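Local coordinates for putative hemin storage protein (Bordetella bronchiseptica, PDB 6AU1) that cleaves deacetylated poly-beta-1,6-N-acetylglucosamine, a biofilm polysaccharide, through the glycoside hydrolase domain that makes up this chain, at residues A107-V112 / T128-H134; L165-D170 / W201-K205; A237-L241 / W280-L284; E7-D13 / P41-Q47. All blocks are in the same frame, centred on the assembly; numbering follows the deposited sequence.

Contact 1: residues A107-V112 / T128-H134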
loop_
_atom_site.group_PDB
_atom_site.type_symbol
_atom_site.label_atom_id
_atom_site.label_comp_id
_atom_site.label_asym_id
_atom_site.label_seq_id
_atom_site.Cartn_x
_atom_site.Cartn_y
_atom_site.Cartn_z
ATOM N N ALA A 107 7.216 11.579 -18.457
ATOM C CA ALA A 107 6.596 11.947 -17.187
ATOM C C ALA A 107 7.571 12.627 -16.226
ATOM O O ALA A 107 7.183 12.981 -15.114
ATOM C CB ALA A 107 5.987 10.722 -16.521
ATOM N N TYR A 108 8.829 12.802 -16.637
ATOM C CA TYR A 108 9.830 13.346 -15.716
ATOM C C TYR A 108 9.417 14.717 -15.190
ATOM O O TYR A 108 9.160 15.643 -15.967
ATOM C CB TYR A 108 11.206 13.449 -16.384
ATOM C CG TYR A 108 12.278 13.989 -15.458
ATOM C CD1 TYR A 108 12.883 13.165 -14.519
ATOM C CD2 TYR A 108 12.684 15.323 -15.519
ATOM C CE1 TYR A 108 13.858 13.643 -13.665
ATOM C CE2 TYR A 108 13.663 15.814 -14.662
ATOM C CZ TYR A 108 14.242 14.964 -13.735
ATOM O OH TYR A 108 15.215 15.422 -12.879
ATOM N N GLY A 109 9.357 14.836 -13.868
ATOM C CA GLY A 109 9.066 16.105 -13.226
ATOM C C GLY A 109 7.588 16.454 -13.177
ATOM O O GLY A 109 7.220 17.506 -12.659
ATOM N N LYS A 110 6.743 15.585 -13.732
ATOM C CA LYS A 110 5.302 15.832 -13.758
ATOM C C LYS A 110 4.700 15.298 -12.468
ATOM O O LYS A 110 3.936 14.325 -12.466
ATOM C CB LYS A 110 4.646 15.187 -14.985
ATOM C CG LYS A 110 5.279 15.590 -16.314
ATOM C CD LYS A 110 5.373 17.109 -16.455
ATOM C CE LYS A 110 5.880 17.487 -17.848
ATOM N NZ LYS A 110 6.119 18.959 -17.968
ATOM N N VAL A 111 5.062 15.959 -11.373
ATOM C CA VAL A 111 4.748 15.485 -10.037
ATOM C C VAL A 111 3.631 16.300 -9.401
ATOM O O VAL A 111 3.303 17.400 -9.868
ATOM C CB VAL A 111 5.988 15.548 -9.120
ATOM C CG1 VAL A 111 7.065 14.569 -9.615
ATOM C CG2 VAL A 111 6.539 16.987 -9.056
ATOM N N VAL A 112 3.065 15.754 -8.331
ATOM C CA VAL A 112 2.057 16.450 -7.525
ATOM C C VAL A 112 2.628 17.744 -6.966
ATOM O O VAL A 112 3.713 17.753 -6.366
ATOM C CB VAL A 112 1.564 15.559 -6.364
ATOM C CG1 VAL A 112 0.709 16.364 -5.356
ATOM C CG2 VAL A 112 0.807 14.339 -6.916
ATOM N N THR A 128 8.050 12.853 -4.771
ATOM C CA THR A 128 8.199 12.164 -6.049
ATOM C C THR A 128 6.898 11.588 -6.614
ATOM O O THR A 128 6.916 10.986 -7.694
ATOM C CB THR A 128 9.215 10.996 -5.947
ATOM O OG1 THR A 128 8.642 9.942 -5.161
ATOM C CG2 THR A 128 10.531 11.471 -5.311
ATOM N N ARG A 129 5.777 11.730 -5.893
ATOM C CA ARG A 129 4.493 11.288 -6.446
ATOM C C ARG A 129 4.256 11.930 -7.811
ATOM O O ARG A 129 4.204 13.163 -7.920
ATOM C CB ARG A 129 3.315 11.655 -5.519
ATOM C CG ARG A 129 3.134 10.774 -4.276
ATOM C CD ARG A 129 2.218 11.505 -3.267
ATOM N NE ARG A 129 2.853 12.772 -2.876
ATOM C CZ ARG A 129 2.206 13.855 -2.451
ATOM N NH1 ARG A 129 0.882 13.849 -2.331
ATOM N NH2 ARG A 129 2.892 14.952 -2.143
ATOM N N LEU A 130 4.107 11.110 -8.845
ATOM C CA LEU A 130 3.703 11.637 -10.142
ATOM C C LEU A 130 2.267 12.146 -10.033
ATOM O O LEU A 130 1.472 11.618 -9.249
ATOM C CB LEU A 130 3.819 10.565 -11.233
ATOM C CG LEU A 130 5.254 10.163 -11.583
ATOM C CD1 LEU A 130 5.245 8.977 -12.540
ATOM C CD2 LEU A 130 5.971 11.358 -12.203
ATOM N N SER A 131 1.936 13.176 -10.806
ATOM C CA SER A 131 0.565 13.680 -10.845
ATOM C C SER A 131 -0.345 12.818 -11.709
ATOM O O SER A 131 -0.161 12.741 -12.923
ATOM C CB SER A 131 0.531 15.109 -11.379
ATOM O OG SER A 131 -0.815 15.560 -11.458
ATOM N N PRO A 132 -1.356 12.182 -11.099
ATOM C CA PRO A 132 -2.255 11.362 -11.919
ATOM C C PRO A 132 -3.193 12.220 -12.772
ATOM O O PRO A 132 -3.959 11.676 -13.563
ATOM C CB PRO A 132 -3.035 10.550 -10.879
ATOM C CG PRO A 132 -3.086 11.467 -9.686
ATOM C CD PRO A 132 -1.754 12.194 -9.679
ATOM N N PHE A 133 -3.123 13.542 -12.612
ATOM C CA PHE A 133 -3.874 14.463 -13.464
ATOM C C PHE A 133 -3.146 14.800 -14.773
ATOM O O PHE A 133 -3.752 15.336 -15.702
ATOM C CB PHE A 133 -4.180 15.758 -12.693
ATOM C CG PHE A 133 -4.990 15.534 -11.446
ATOM C CD1 PHE A 133 -6.377 15.459 -11.510
ATOM C CD2 PHE A 133 -4.370 15.383 -10.217
ATOM C CE1 PHE A 133 -7.136 15.246 -10.365
ATOM C CE2 PHE A 133 -5.117 15.171 -9.068
ATOM C CZ PHE A 133 -6.502 15.098 -9.144
ATOM N N HIS A 134 -1.850 14.495 -14.845
ATOM C CA HIS A 134 -1.069 14.764 -16.052
ATOM C C HIS A 134 -1.135 13.561 -16.993
ATOM O O HIS A 134 -0.832 12.443 -16.589
ATOM C CB HIS A 134 0.387 15.073 -15.700
ATOM C CG HIS A 134 1.144 15.730 -16.811
ATOM N ND1 HIS A 134 1.534 15.058 -17.950
ATOM C CD2 HIS A 134 1.575 17.007 -16.962
ATOM C CE1 HIS A 134 2.173 15.890 -18.753
ATOM N NE2 HIS A 134 2.209 17.080 -18.178
HETATM O O HOH W 1 3.503 19.803 -18.351
#
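Lys110 lays its aliphatic chain over one face of the His134 imidazole, a CH-pi contact in which CG stands 3.9 Å from the ring centroid and only 7° off the ring normal. The bend at chi2 (-52°) folds the chain along the ring, and CD comes to 3.6 Å from NE2 of His134. Beyond the ring edge one water accepts from Lys110 NZ and also hydrogen-bonds His134 NE2. Beside this pair the backbones are joined by a single bridge, Val111 with Leu130. Ser131 N donates to Lys110 O at 2.8 Å, almost straight and on a carbonyl lone pair, and Val112 N donates to Arg129 O at 2.9 Å. Val112 also sets CG1 over a face of the Arg129 guanidinium, 3.9 Å from NH1. That guanidinium is anchored by a salt bridge to Glu169 and by the carbonyls of Ser126 and Val164. Further out, His134 is the N-cap of helix 135-151, its ND1 bonded to Asp136 N, while a type II turn from Ala107 to Lys110 presents the lysine. With both ring nitrogens engaged, the imidazole is fixed in rotation, and the nearby lysine charge would probably disfavour a second proton on it.

Contact 2: residues L165-D170 / W201-K205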
loop_
_atom_site.group_PDB
_atom_site.type_symbol
_atom_site.label_atom_id
_atom_site.label_comp_id
_atom_site.label_asym_id
_atom_site.label_seq_id
_atom_site.Cartn_x
_atom_site.Cartn_y
_atom_site.Cartn_z
ATOM N N LEU A 165 -3.041 12.580 -1.009
ATOM C CA LEU A 165 -2.985 13.988 -1.401
ATOM C C LEU A 165 -3.413 14.817 -0.201
ATOM O O LEU A 165 -4.390 14.463 0.462
ATOM C CB LEU A 165 -3.912 14.272 -2.586
ATOM C CG LEU A 165 -3.583 13.621 -3.930
ATOM C CD1 LEU A 165 -4.745 13.794 -4.897
ATOM C CD2 LEU A 165 -2.300 14.231 -4.517
ATOM N N ASP A 166 -2.707 15.903 0.115
ATOM C CA ASP A 166 -3.178 16.698 1.248
ATOM C C ASP A 166 -4.053 17.859 0.774
ATOM O O ASP A 166 -4.418 17.915 -0.396
ATOM C CB ASP A 166 -2.015 17.176 2.129
ATOM C CG ASP A 166 -1.100 18.189 1.451
ATOM O OD1 ASP A 166 -1.550 18.967 0.594
ATOM O OD2 ASP A 166 0.092 18.221 1.819
ATOM N N ASP A 167 -4.417 18.757 1.688
ATOM C CA ASP A 167 -5.420 19.768 1.357
ATOM C C ASP A 167 -4.803 20.991 0.666
ATOM O O ASP A 167 -5.469 22.008 0.500
ATOM C CB ASP A 167 -6.201 20.180 2.616
ATOM C CG ASP A 167 -5.303 20.627 3.758
ATOM O OD1 ASP A 167 -4.063 20.567 3.626
ATOM O OD2 ASP A 167 -5.855 21.024 4.809
ATOM N N THR A 168 -3.545 20.867 0.240
ATOM C CA THR A 168 -2.890 21.885 -0.592
ATOM C C THR A 168 -2.516 21.325 -1.964
ATOM O O THR A 168 -1.850 22.001 -2.766
ATOM C CB THR A 168 -1.604 22.441 0.077
ATOM O OG1 THR A 168 -0.599 21.415 0.109
ATOM C CG2 THR A 168 -1.903 22.919 1.493
ATOM N N GLU A 169 -2.938 20.083 -2.223
ATOM C CA GLU A 169 -2.557 19.338 -3.424
ATOM C C GLU A 169 -3.800 18.807 -4.136
ATOM O O GLU A 169 -4.856 18.719 -3.518
ATOM C CB GLU A 169 -1.657 18.152 -3.045
ATOM C CG GLU A 169 -0.342 18.540 -2.379
ATOM C CD GLU A 169 0.379 17.336 -1.780
ATOM O OE1 GLU A 169 1.624 17.383 -1.682
ATOM O OE2 GLU A 169 -0.291 16.345 -1.416
ATOM N N ASP A 170 -3.725 18.438 -5.414
ATOM C CA ASP A 170 -2.640 18.679 -6.358
ATOM C C ASP A 170 -2.872 20.069 -6.970
ATOM O O ASP A 170 -3.966 20.346 -7.457
ATOM C CB ASP A 170 -2.670 17.554 -7.410
ATOM C CG ASP A 170 -1.542 17.624 -8.410
ATOM O OD1 ASP A 170 -0.859 18.660 -8.517
ATOM O OD2 ASP A 170 -1.360 16.605 -9.106
ATOM N N TRP A 201 -14.332 19.090 -2.952
ATOM C CA TRP A 201 -12.994 18.907 -3.496
ATOM C C TRP A 201 -12.299 17.706 -2.857
ATOM O O TRP A 201 -11.700 16.875 -3.562
ATOM C CB TRP A 201 -12.176 20.185 -3.291
ATOM C CG TRP A 201 -10.810 20.173 -3.938
ATOM C CD1 TRP A 201 -10.516 19.856 -5.231
ATOM C CD2 TRP A 201 -9.571 20.546 -3.320
ATOM N NE1 TRP A 201 -9.160 19.984 -5.450
ATOM C CE2 TRP A 201 -8.562 20.410 -4.294
ATOM C CE3 TRP A 201 -9.222 20.987 -2.038
ATOM C CZ2 TRP A 201 -7.219 20.690 -4.026
ATOM C CZ3 TRP A 201 -7.882 21.255 -1.766
ATOM C CH2 TRP A 201 -6.900 21.113 -2.758
ATOM N N SER A 202 -12.381 17.608 -1.530
ATOM C CA SER A 202 -11.821 16.463 -0.813
ATOM C C SER A 202 -12.396 15.146 -1.336
ATOM O O SER A 202 -11.644 14.231 -1.677
ATOM C CB SER A 202 -12.074 16.580 0.692
ATOM O OG SER A 202 -11.657 15.402 1.368
ATOM N N LYS A 203 -13.721 15.059 -1.419
ATOM C CA LYS A 203 -14.375 13.837 -1.893
ATOM C C LYS A 203 -14.023 13.546 -3.349
ATOM O O LYS A 203 -13.841 12.387 -3.731
ATOM C CB LYS A 203 -15.889 13.938 -1.725
ATOM C CG LYS A 203 -16.341 13.777 -0.283
ATOM C CD LYS A 203 -15.964 12.393 0.240
ATOM C CE LYS A 203 -16.508 12.148 1.640
ATOM N NZ LYS A 203 -16.226 10.757 2.105
ATOM N N GLY A 204 -13.913 14.601 -4.153
ATOM C CA GLY A 204 -13.546 14.461 -5.550
ATOM C C GLY A 204 -12.160 13.859 -5.730
ATOM O O GLY A 204 -11.953 12.983 -6.583
ATOM N N LYS A 205 -11.201 14.322 -4.935
ATOM C CA LYS A 205 -9.839 13.792 -5.042
ATOM C C LYS A 205 -9.795 12.335 -4.601
ATOM O O LYS A 205 -9.084 11.519 -5.200
ATOM C CB LYS A 205 -8.862 14.629 -4.219
ATOM C CG LYS A 205 -8.561 15.978 -4.866
ATOM C CD LYS A 205 -7.525 16.752 -4.064
ATOM C CE LYS A 205 -8.149 17.311 -2.784
ATOM N NZ LYS A 205 -7.067 17.843 -1.904
HETATM O O HOH W 2 -6.783 15.224 -0.764
#
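Lys205 and Trp201, one turn apart on helix 195-223, reach the loop 165-170 through different first torsions: Trp201 CG lies anti to the backbone N (chi1 -174°), whereas Lys205 CG lies anti to the carbonyl carbon and its chain bends at chi3 (-74°), which carries CE over a face of the indole. The loop follows strand 156-159 of the TIM-like barrel, and its tip is a type I turn from Asp166 to Glu169, reinforced by an Asx turn. In that turn Asp166 OD1 accepts from both N and OG1 of Thr168, the two donors arriving from the same face of the carboxylate. The lysine ammonium meets backbone oxygens rather than a carboxylate. Lys205 NZ donates to Glu169 O at 2.9 Å, nearly in line with the carbonyl bond, stands 3.0 Å from Asp166 O, and donates to a water that in turn donates to Leu165 O. The buried ammonium is thus held among main-chain dipoles, which probably help to stabilise its charge. The Glu169 carboxylate accepts from Asp166 N through OE2, and through OE1 it pairs with Arg117 as well as Arg129. Tyr179 meets the Trp201 ring edge-to-face, and helix 188-193 packs against the same indole. The indole presents its edge to the loop: Asp167 O lies near its plane, 3.4 Å from Trp201 CZ3.

Contact 3: residues A237-L241 / W280-L284. With SO4 (sulfate ion), chain E.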
loop_
_atom_site.group_PDB
_atom_site.type_symbol
_atom_site.label_atom_id
_atom_site.label_comp_id
_atom_site.label_asym_id
_atom_site.label_seq_id
_atom_site.Cartn_x
_atom_site.Cartn_y
_atom_site.Cartn_z
ATOM N N ALA A 237 -4.747 5.056 9.304
ATOM C CA ALA A 237 -5.700 4.999 10.412
ATOM C C ALA A 237 -6.373 6.339 10.704
ATOM O O ALA A 237 -7.509 6.359 11.169
ATOM C CB ALA A 237 -5.014 4.492 11.665
ATOM N N GLN A 238 -5.687 7.459 10.473
ATOM C CA GLN A 238 -6.285 8.738 10.881
ATOM C C GLN A 238 -7.634 9.024 10.170
ATOM O O GLN A 238 -8.593 9.435 10.831
ATOM C CB GLN A 238 -5.286 9.897 10.673
ATOM C CG GLN A 238 -5.663 11.177 11.386
ATOM C CD GLN A 238 -4.588 12.263 11.306
ATOM O OE1 GLN A 238 -3.432 11.999 10.959
ATOM N NE2 GLN A 238 -4.973 13.497 11.635
ATOM N N PRO A 239 -7.731 8.789 8.843
ATOM C CA PRO A 239 -9.050 8.982 8.214
ATOM C C PRO A 239 -10.170 8.082 8.761
ATOM O O PRO A 239 -11.342 8.394 8.576
ATOM C CB PRO A 239 -8.786 8.653 6.737
ATOM C CG PRO A 239 -7.339 8.916 6.539
ATOM C CD PRO A 239 -6.672 8.543 7.836
ATOM N N VAL A 240 -9.815 6.980 9.415
ATOM C CA VAL A 240 -10.805 6.110 10.042
ATOM C C VAL A 240 -11.179 6.630 11.435
ATOM O O VAL A 240 -12.359 6.756 11.773
ATOM C CB VAL A 240 -10.275 4.674 10.141
ATOM C CG1 VAL A 240 -11.321 3.748 10.794
ATOM C CG2 VAL A 240 -9.865 4.175 8.759
ATOM N N LEU A 241 -10.169 6.958 12.234
ATOM C CA LEU A 241 -10.406 7.419 13.604
ATOM C C LEU A 241 -10.989 8.825 13.619
ATOM O O LEU A 241 -11.791 9.167 14.489
ATOM C CB LEU A 241 -9.112 7.383 14.416
ATOM C CG LEU A 241 -8.573 5.972 14.694
ATOM C CD1 LEU A 241 -7.161 6.026 15.269
ATOM C CD2 LEU A 241 -9.510 5.233 15.628
ATOM N N TRP A 280 -6.515 2.319 21.623
ATOM C CA TRP A 280 -6.402 2.776 20.243
ATOM C C TRP A 280 -6.936 1.729 19.272
ATOM O O TRP A 280 -7.729 2.032 18.381
ATOM C CB TRP A 280 -4.941 3.097 19.925
ATOM C CG TRP A 280 -4.695 3.802 18.614
ATOM C CD1 TRP A 280 -4.616 5.147 18.405
ATOM C CD2 TRP A 280 -4.454 3.184 17.343
ATOM N NE1 TRP A 280 -4.351 5.407 17.079
ATOM C CE2 TRP A 280 -4.252 4.217 16.407
ATOM C CE3 TRP A 280 -4.394 1.856 16.908
ATOM C CZ2 TRP A 280 -3.995 3.966 15.063
ATOM C CZ3 TRP A 280 -4.143 1.605 15.576
ATOM C CH2 TRP A 280 -3.940 2.654 14.668
ATOM N N MET A 281 -6.500 0.489 19.453
ATOM C CA MET A 281 -6.942 -0.592 18.584
ATOM C C MET A 281 -8.439 -0.862 18.765
ATOM O O MET A 281 -9.155 -1.146 17.800
ATOM C CB MET A 281 -6.134 -1.861 18.857
ATOM C CG MET A 281 -6.344 -2.943 17.809
ATOM S SD MET A 281 -5.492 -2.525 16.269
ATOM C CE MET A 281 -3.780 -2.609 16.792
ATOM N N ARG A 282 -8.910 -0.777 20.005
ATOM C CA ARG A 282 -10.332 -0.927 20.288
ATOM C C ARG A 282 -11.152 0.129 19.532
ATOM O O ARG A 282 -12.154 -0.190 18.889
ATOM C CB ARG A 282 -10.571 -0.842 21.801
ATOM C CG ARG A 282 -11.875 -1.417 22.275
ATOM C CD ARG A 282 -11.798 -1.815 23.757
ATOM N NE ARG A 282 -11.284 -0.748 24.620
ATOM C CZ ARG A 282 -10.131 -0.804 25.285
ATOM N NH1 ARG A 282 -9.355 -1.876 25.191
ATOM N NH2 ARG A 282 -9.753 0.212 26.050
ATOM N N GLN A 283 -10.705 1.383 19.583
ATOM C CA GLN A 283 -11.393 2.460 18.875
ATOM C C GLN A 283 -11.329 2.291 17.357
ATOM O O GLN A 283 -12.297 2.603 16.657
ATOM C CB GLN A 283 -10.812 3.820 19.272
ATOM C CG GLN A 283 -11.165 4.223 20.685
ATOM C CD GLN A 283 -10.411 5.454 21.150
ATOM O OE1 GLN A 283 -9.488 5.918 20.482
ATOM N NE2 GLN A 283 -10.792 5.981 22.307
ATOM N N LEU A 284 -10.196 1.810 16.847
ATOM C CA LEU A 284 -10.063 1.603 15.405
ATOM C C LEU A 284 -11.054 0.544 14.924
ATOM O O LEU A 284 -11.754 0.745 13.932
ATOM C CB LEU A 284 -8.632 1.198 15.034
ATOM C CG LEU A 284 -8.336 1.125 13.526
ATOM C CD1 LEU A 284 -8.278 2.516 12.915
ATOM C CD2 LEU A 284 -7.040 0.379 13.290
HETATM S S SO4 E . -12.700 2.707 25.082
HETATM O O1 SO4 E . -11.606 2.551 26.036
HETATM O O2 SO4 E . -13.971 2.728 25.799
HETATM O O3 SO4 E . -12.697 1.585 24.148
HETATM O O4 SO4 E . -12.540 3.955 24.339
#
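Leu241 brings its CD1 methyl obliquely against the Trp280 indole, near the rim of the ring, where it comes within 3.4 Å of NE1 and 3.6 Å of CE2. The two side chains cross at about a right angle. The other leucine branch, CD2, diverges from the indole toward the backbone of helix 277-290 and lies 3.7 Å from Leu284 CA. Ala237 takes the far end of the same ring, its CB being 3.6 Å from Trp280 CZ2. Leu284 completes the apolar cluster: with CG anti to its backbone N (chi1 -173°), it sends CD1 between the partners opposite, 3.9 Å from Val240 CG1 and 4.0 Å from Ala237 CB. The contact therefore joins the short helix 238-241, which follows strand 230-235 of the barrel, to helix 277-290. Ala237 O accepts from N of both Val240 and Leu241. Glu272 and Pro269 of helix 269-272 pack on Trp280 as well. On the solvent side of helix 277-290, a sulfate probably from the crystallisation liquor sits at the edge of the Arg282 guanidinium. Arg282 NE donates to O3 and NH2 to O1, while Gln283 NE2 adds a weak bond and Gln279 a further one. These sulfate bonds lie apart from the interface. No hydrogen bond crosses between the two segments, so cohesion here rests on van der Waals fit and burial of apolar surface.

Contact 4: residues E7-D13 / P41-Q47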
loop_
_atom_site.group_PDB
_atom_site.type_symbol
_atom_site.label_atom_id
_atom_site.label_comp_id
_atom_site.label_asym_id
_atom_site.label_seq_id
_atom_site.Cartn_x
_atom_site.Cartn_y
_atom_site.Cartn_z
ATOM N N GLU A 7 -8.967 -13.643 5.785
ATOM C CA GLU A 7 -7.640 -13.312 5.277
ATOM C C GLU A 7 -6.661 -13.211 6.425
ATOM O O GLU A 7 -6.946 -12.610 7.459
ATOM C CB GLU A 7 -7.639 -11.998 4.484
ATOM C CG GLU A 7 -8.414 -12.064 3.176
ATOM C CD GLU A 7 -7.833 -13.073 2.190
ATOM O OE1 GLU A 7 -6.602 -13.095 2.009
ATOM O OE2 GLU A 7 -8.620 -13.852 1.602
ATOM N N ARG A 8 -5.508 -13.827 6.239
ATOM C CA ARG A 8 -4.415 -13.735 7.186
ATOM C C ARG A 8 -3.205 -13.480 6.332
ATOM O O ARG A 8 -2.802 -14.354 5.573
ATOM C CB ARG A 8 -4.270 -15.025 8.006
ATOM C CG ARG A 8 -5.520 -15.399 8.806
ATOM C CD ARG A 8 -5.698 -14.450 9.985
ATOM N NE ARG A 8 -7.058 -14.443 10.539
ATOM C CZ ARG A 8 -7.533 -15.370 11.356
ATOM N NH1 ARG A 8 -6.767 -16.397 11.691
ATOM N NH2 ARG A 8 -8.770 -15.288 11.820
ATOM N N ILE A 9 -2.659 -12.271 6.387
ATOM C CA ILE A 9 -1.667 -11.931 5.380
ATOM C C ILE A 9 -0.317 -11.570 5.962
ATOM O O ILE A 9 -0.194 -11.192 7.123
ATOM C CB ILE A 9 -2.169 -10.782 4.466
ATOM C CG1 ILE A 9 -2.292 -9.463 5.237
ATOM C CG2 ILE A 9 -3.525 -11.158 3.831
ATOM C CD1 ILE A 9 -1.024 -8.587 5.206
ATOM N N VAL A 10 0.705 -11.712 5.128
ATOM C CA VAL A 10 2.062 -11.339 5.489
ATOM C C VAL A 10 2.576 -10.437 4.389
ATOM O O VAL A 10 2.523 -10.801 3.216
ATOM C CB VAL A 10 2.996 -12.574 5.635
ATOM C CG1 VAL A 10 4.423 -12.124 5.995
ATOM C CG2 VAL A 10 2.460 -13.555 6.677
ATOM N N GLN A 11 3.049 -9.248 4.747
ATOM C CA GLN A 11 3.617 -8.348 3.745
ATOM C C GLN A 11 5.140 -8.460 3.784
ATOM O O GLN A 11 5.750 -8.424 4.850
ATOM C CB GLN A 11 3.154 -6.913 3.981
ATOM C CG GLN A 11 3.588 -5.926 2.890
ATOM C CD GLN A 11 2.806 -4.629 2.960
ATOM O OE1 GLN A 11 1.593 -4.638 3.135
ATOM N NE2 GLN A 11 3.494 -3.511 2.819
ATOM N N VAL A 12 5.743 -8.602 2.609
ATOM C CA VAL A 12 7.151 -8.982 2.503
ATOM C C VAL A 12 7.950 -8.026 1.628
ATOM O O VAL A 12 7.528 -7.695 0.513
ATOM C CB VAL A 12 7.273 -10.407 1.921
ATOM C CG1 VAL A 12 8.721 -10.752 1.593
ATOM C CG2 VAL A 12 6.666 -11.432 2.895
ATOM N N ASP A 13 9.110 -7.597 2.133
ATOM C CA ASP A 13 10.009 -6.724 1.388
ATOM C C ASP A 13 10.956 -7.523 0.515
ATOM O O ASP A 13 11.712 -8.342 1.028
ATOM C CB ASP A 13 10.842 -5.856 2.342
ATOM C CG ASP A 13 9.993 -4.993 3.222
ATOM O OD1 ASP A 13 9.454 -3.986 2.706
ATOM O OD2 ASP A 13 9.872 -5.308 4.431
ATOM N N PRO A 41 -0.169 -18.440 5.583
ATOM C CA PRO A 41 -1.137 -17.344 5.468
ATOM C C PRO A 41 -2.020 -17.515 4.230
ATOM O O PRO A 41 -1.717 -18.337 3.362
ATOM C CB PRO A 41 -0.245 -16.104 5.329
ATOM C CG PRO A 41 0.972 -16.641 4.619
ATOM C CD PRO A 41 1.195 -18.002 5.221
ATOM N N SER A 42 -3.106 -16.755 4.144
ATOM C CA SER A 42 -3.939 -16.795 2.947
ATOM C C SER A 42 -3.201 -16.158 1.773
ATOM O O SER A 42 -3.287 -16.643 0.643
ATOM C CB SER A 42 -5.286 -16.095 3.184
ATOM O OG SER A 42 -5.117 -14.751 3.562
ATOM N N ALA A 43 -2.440 -15.099 2.050
ATOM C CA ALA A 43 -1.769 -14.352 0.994
ATOM C C ALA A 43 -0.484 -13.706 1.493
ATOM O O ALA A 43 -0.386 -13.344 2.665
ATOM C CB ALA A 43 -2.703 -13.282 0.429
ATOM N N VAL A 44 0.492 -13.593 0.592
ATOM C CA VAL A 44 1.648 -12.727 0.810
ATOM C C VAL A 44 1.514 -11.487 -0.061
ATOM O O VAL A 44 1.266 -11.589 -1.267
ATOM C CB VAL A 44 2.974 -13.452 0.502
ATOM C CG1 VAL A 44 4.157 -12.452 0.460
ATOM C CG2 VAL A 44 3.200 -14.541 1.535
ATOM N N TYR A 45 1.655 -10.317 0.558
ATOM C CA TYR A 45 1.686 -9.063 -0.176
ATOM C C TYR A 45 3.143 -8.769 -0.510
ATOM O O TYR A 45 3.913 -8.427 0.377
ATOM C CB TYR A 45 1.093 -7.920 0.654
ATOM C CG TYR A 45 -0.398 -8.025 0.926
ATOM C CD1 TYR A 45 -1.183 -8.998 0.320
ATOM C CD2 TYR A 45 -1.024 -7.102 1.759
ATOM C CE1 TYR A 45 -2.558 -9.070 0.576
ATOM C CE2 TYR A 45 -2.382 -7.162 2.012
ATOM C CZ TYR A 45 -3.143 -8.137 1.415
ATOM O OH TYR A 45 -4.499 -8.180 1.676
ATOM N N LEU A 46 3.513 -8.929 -1.777
ATOM C CA LEU A 46 4.921 -8.997 -2.142
ATOM C C LEU A 46 5.403 -7.720 -2.856
ATOM O O LEU A 46 4.901 -7.362 -3.918
ATOM C CB LEU A 46 5.156 -10.235 -3.024
ATOM C CG LEU A 46 6.625 -10.521 -3.336
ATOM C CD1 LEU A 46 7.365 -10.886 -2.046
ATOM C CD2 LEU A 46 6.717 -11.669 -4.348
ATOM N N GLN A 47 6.381 -7.047 -2.253
ATOM C CA GLN A 47 6.966 -5.821 -2.808
ATOM C C GLN A 47 7.481 -6.026 -4.231
ATOM O O GLN A 47 8.295 -6.922 -4.464
ATOM C CB GLN A 47 8.114 -5.362 -1.912
ATOM C CG GLN A 47 8.550 -3.909 -2.112
ATOM C CD GLN A 47 9.835 -3.600 -1.360
ATOM O OE1 GLN A 47 10.610 -4.498 -1.043
ATOM N NE2 GLN A 47 10.079 -2.318 -1.095
HETATM O O HOH W 3 -5.881 -10.412 0.961
#
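Glu7 brings OE1 to 2.7 Å from Ser42 OG at the start of two parallel neighbouring strands, 8-12 and 43-47, linked by helix 22-39 in a beta-alpha-beta crossover of the TIM-like barrel. Arg8 follows with N donating to the same Ser42 OG at 2.9 Å, and its O accepts from Ser42 N. Its guanidinium leads off to Ile330 O and to O of the C-terminal Ser357. Ile9 points to the face shared with Ala43 and Tyr45; with CG1 between the backbone N and the carbonyl carbon (chi1 67°), it lies over one face of the phenol ring, CB 15° off the normal and CD1 3.8 Å from Tyr45 CE2. Val10, on the opposite face, rests CG2 on the Pro41 ring, with N bonded to Ala43 O and O accepting from Tyr45 N. Gln11 returns to the tyrosine face, packing CG 3.9 Å from Tyr45 CB. Val12, facing helix 22-39, sends CG2 to Val44 CG1 (3.6 Å) and CG1 to Leu46 CD1; its N and O bond Tyr45 O and Gln47 N. Asp13 OD1 bonds Tyr335, and Gln47 NE2 bonds Asp15. One water bridges Tyr45 OH, at 2.7 Å, and Glu7 OE1, at 3.0 Å.

In the fold
The four contacts sample the barrel from its strands to its outer loops and helices. Contacts 1 and 2 touch: Arg129 NH2 meets Glu169 OE1 (2.8 Å), and Ser131 OG probably hydrogen-bonds Asp170 OD2 (2.6 Å), clasping two loops that leave the C-terminal ends of strands 89-94 and 156-159, the barrel end where TIM-barrel glycosidases generally carry the active site. Contact 3 lies further round, its nearest atoms about 8 Å from contact 2. Contact 4 is one strand pair of the barrel sheet, across the chain's centre from contacts 1 and 2, with centres about 29 and 30 Å away. The sulfate, probably from the crystallisation liquor, lies at the surface by contact 3.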